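Local coordinates for protein cytochrome P450 268A2 Cyp268A2 (Mycobacterium marinum, PDB 6BLD) that is a haem protein of the cytochrome P450 family with a ligand pocket beside the haem, at residues Val86-Val91 with Pro405-His410. Residues are numbered along the deposited sequence; the frame is centred on the assembly and turned at random.
Sequences VLFENV and PGNFVH
Asn-407 ties two loops of the cytochrome P450 fold together in a buried contact, reaching the 86-91 loop, which follows strand 80-81, directly through ND2 and by way of a water through OD1. ND2 donates a fairly straight hydrogen bond to OE1 of Glu-89 (3.0 Å, 162° at the hydrogen), meeting it from its anti side, tilted 24° out of the carboxylate plane; the two flat groups stand 76° apart. OD1 accepts a hydrogen bond from a water 2.9 Å away, and that water accepts from the backbone N of Glu-89. An amide suits this place because it gives and receives at once. The extended chain of Glu-89 carries its carboxylate out to the amide; Trp-190 NE1 at OE1 and Leu-52 N at OE2 probably help to stabilise its buried charge. Phe-88 lays its ring obliquely by CB of Asn-407, with Asn-407 O at the ring's edge; Phe-61 and Phe-335 pack edge-to-face around it. Phe-408, a flat apolar group, suits a site that touches the bound (3E,5E)-6,10-dimethylundeca-3,5,9-trien-2-one and has methyls over both faces: Val-409 CG2 on one, and on the other CD2 of the forked, apolar Leu-87, a CH-pi contact 4.1 Å from the ring centroid, offset toward the rim by CZ.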
ATOM      1  N   VAL A  86       9.129  10.068   0.552  1.00 12.61           N
ATOM      2  CA  VAL A  86       8.689   9.097  -0.443  1.00 13.35           C
ATOM      3  C   VAL A  86       7.253   9.314  -0.890  1.00 13.09           C
ATOM      4  O   VAL A  86       6.788   8.615  -1.792  1.00 12.18           O
ATOM      5  CB  VAL A  86       8.871   7.650   0.066  1.00 13.52           C
ATOM      6  CG1 VAL A  86      10.337   7.362   0.330  1.00 12.70           C
ATOM      7  CG2 VAL A  86       8.035   7.414   1.317  1.00 12.35           C
ATOM      8  N   LEU A  87       6.532  10.264  -0.301  1.00 12.85           N
ATOM      9  CA  LEU A  87       5.135  10.486  -0.644  1.00 12.91           C
ATOM     10  C   LEU A  87       5.012  11.430  -1.836  1.00 13.48           C
ATOM     11  O   LEU A  87       5.798  12.371  -1.988  1.00 14.20           O
ATOM     12  CB  LEU A  87       4.369  11.046   0.556  1.00 13.04           C
ATOM     13  CG  LEU A  87       4.116  10.050   1.693  1.00 13.22           C
ATOM     14  CD1 LEU A  87       3.054  10.571   2.651  1.00 13.02           C
ATOM     15  CD2 LEU A  87       3.726   8.683   1.149  1.00 13.46           C
ATOM     16  N   PHE A  88       4.016  11.160  -2.683  1.00 13.69           N
ATOM     17  CA  PHE A  88       3.766  11.978  -3.867  1.00 14.57           C
ATOM     18  C   PHE A  88       3.378  13.399  -3.474  1.00 15.22           C
ATOM     19  O   PHE A  88       4.010  14.375  -3.900  1.00 15.55           O
ATOM     20  CB  PHE A  88       2.669  11.318  -4.710  1.00 14.94           C
ATOM     21  CG  PHE A  88       2.342  12.042  -5.991  1.00 15.83           C
ATOM     22  CD1 PHE A  88       3.280  12.841  -6.625  1.00 16.36           C
ATOM     23  CD2 PHE A  88       1.091  11.901  -6.572  1.00 16.15           C
ATOM     24  CE1 PHE A  88       2.970  13.497  -7.802  1.00 16.74           C
ATOM     25  CE2 PHE A  88       0.776  12.551  -7.750  1.00 16.58           C
ATOM     26  CZ  PHE A  88       1.718  13.351  -8.366  1.00 16.89           C
ATOM     27  N   GLU A  89       2.336  13.533  -2.662  1.00 15.22           N
ATOM     28  CA  GLU A  89       1.879  14.837  -2.210  1.00 15.63           C
ATOM     29  C   GLU A  89       2.779  15.367  -1.100  1.00 15.69           C
ATOM     30  O   GLU A  89       3.326  14.607  -0.296  1.00 15.09           O
ATOM     31  CB  GLU A  89       0.433  14.744  -1.718  1.00 15.63           C
ATOM     32  CG  GLU A  89      -0.208  16.076  -1.389  1.00 16.28           C
ATOM     33  CD  GLU A  89      -1.648  15.923  -0.949  1.00 16.95           C
ATOM     34  OE1 GLU A  89      -2.316  14.979  -1.422  1.00 17.02           O
ATOM     35  OE2 GLU A  89      -2.110  16.742  -0.128  1.00 17.52           O
ATOM     36  N   ASN A  90       2.934  16.690  -1.068  1.00 16.42           N
ATOM     37  CA  ASN A  90       3.692  17.338  -0.007  1.00 16.76           C
ATOM     38  C   ASN A  90       2.914  17.260   1.303  1.00 16.64           C
ATOM     39  O   ASN A  90       1.775  17.732   1.386  1.00 16.78           O
ATOM     40  CB  ASN A  90       3.984  18.791  -0.377  1.00 18.26           C
ATOM     41  CG  ASN A  90       5.123  18.921  -1.371  1.00 19.48           C
ATOM     42  OD1 ASN A  90       6.072  18.138  -1.352  1.00 20.05           O
ATOM     43  ND2 ASN A  90       5.031  19.913  -2.250  1.00 20.01           N
ATOM     44  N   VAL A  91       3.533  16.670   2.321  1.00 16.36           N
ATOM     45  CA  VAL A  91       2.900  16.441   3.618  1.00 16.28           C
ATOM     46  C   VAL A  91       3.737  17.136   4.688  1.00 16.01           C
ATOM     47  O   VAL A  91       4.973  17.113   4.605  1.00 15.97           O
ATOM     48  CB  VAL A  91       2.757  14.935   3.898  1.00 16.39           C
ATOM     49  CG1 VAL A  91       2.195  14.679   5.290  1.00 16.76           C
ATOM     50  CG2 VAL A  91       1.886  14.278   2.834  1.00 16.38           C
ATOM     51  N   PRO A 405     -11.265   9.086  -3.234  1.00 21.26           N
ATOM     52  CA  PRO A 405     -10.409  10.004  -3.996  1.00 20.16           C
ATOM     53  C   PRO A 405      -9.080  10.227  -3.293  1.00 18.30           C
ATOM     54  O   PRO A 405      -9.008  10.296  -2.063  1.00 17.35           O
ATOM     55  CB  PRO A 405     -11.236  11.294  -4.059  1.00 21.17           C
ATOM     56  CG  PRO A 405     -12.153  11.213  -2.886  1.00 21.96           C
ATOM     57  CD  PRO A 405     -12.462   9.755  -2.698  1.00 21.70           C
ATOM     58  N   GLY A 406      -8.026  10.336  -4.085  1.00 17.40           N
ATOM     59  CA  GLY A 406      -6.695  10.519  -3.542  1.00 16.05           C
ATOM     60  C   GLY A 406      -5.640  10.114  -4.542  1.00 14.89           C
ATOM     61  O   GLY A 406      -5.923   9.514  -5.580  1.00 15.55           O
ATOM     62  N   ASN A 407      -4.396  10.451  -4.202  1.00 14.01           N
ATOM     63  CA  ASN A 407      -3.255  10.237  -5.083  1.00 13.70           C
ATOM     64  C   ASN A 407      -2.249   9.240  -4.519  1.00 13.51           C
ATOM     65  O   ASN A 407      -1.144   9.120  -5.060  1.00 13.73           O
ATOM     66  CB  ASN A 407      -2.556  11.570  -5.378  1.00 13.65           C
ATOM     67  CG  ASN A 407      -2.158  12.320  -4.112  1.00 14.07           C
ATOM     68  OD1 ASN A 407      -1.522  11.764  -3.215  1.00 13.87           O
ATOM     69  ND2 ASN A 407      -2.524  13.596  -4.043  1.00 13.75           N
ATOM     70  N   PHE A 408      -2.594   8.526  -3.448  1.00 13.37           N
ATOM     71  CA  PHE A 408      -1.666   7.595  -2.815  1.00 13.14           C
ATOM     72  C   PHE A 408      -2.172   6.160  -2.871  1.00 12.91           C
ATOM     73  O   PHE A 408      -1.479   5.290  -3.408  1.00 13.03           O
ATOM     74  CB  PHE A 408      -1.402   8.021  -1.363  1.00 12.44           C
ATOM     75  CG  PHE A 408      -0.380   7.173  -0.650  1.00 12.85           C
ATOM     76  CD1 PHE A 408       0.663   6.579  -1.345  1.00 12.44           C
ATOM     77  CD2 PHE A 408      -0.464   6.971   0.719  1.00 13.32           C
ATOM     78  CE1 PHE A 408       1.599   5.799  -0.690  1.00 12.54           C
ATOM     79  CE2 PHE A 408       0.472   6.194   1.382  1.00 13.18           C
ATOM     80  CZ  PHE A 408       1.506   5.607   0.675  1.00 12.78           C
ATOM     81  N   VAL A 409      -3.358   5.884  -2.335  1.00 13.30           N
ATOM     82  CA  VAL A 409      -3.880   4.527  -2.224  1.00 14.27           C
ATOM     83  C   VAL A 409      -5.133   4.405  -3.080  1.00 15.56           C
ATOM     84  O   VAL A 409      -6.018   5.267  -3.023  1.00 16.64           O
ATOM     85  CB  VAL A 409      -4.175   4.154  -0.758  1.00 14.63           C
ATOM     86  CG1 VAL A 409      -4.951   2.845  -0.682  1.00 14.62           C
ATOM     87  CG2 VAL A 409      -2.877   4.046   0.032  1.00 14.34           C
ATOM     88  N   HIS A 410      -5.197   3.339  -3.879  1.00 15.77           N
ATOM     89  CA  HIS A 410      -6.381   2.982  -4.660  1.00 16.64           C
ATOM     90  C   HIS A 410      -7.328   2.236  -3.728  1.00 17.27           C
ATOM     91  O   HIS A 410      -7.219   1.025  -3.533  1.00 17.31           O
ATOM     92  CB  HIS A 410      -5.988   2.135  -5.866  1.00 17.02           C
ATOM     93  CG  HIS A 410      -7.111   1.872  -6.822  1.00 18.12           C
ATOM     94  ND1 HIS A 410      -7.198   0.712  -7.562  1.00 18.52           N
ATOM     95  CD2 HIS A 410      -8.185   2.620  -7.167  1.00 18.60           C
ATOM     96  CE1 HIS A 410      -8.280   0.756  -8.319  1.00 18.96           C
ATOM     97  NE2 HIS A 410      -8.897   1.903  -8.098  1.00 19.13           N
TER
HETATM   98  O   HOH W   1       0.922  11.352  -1.751  1.00 13.42           O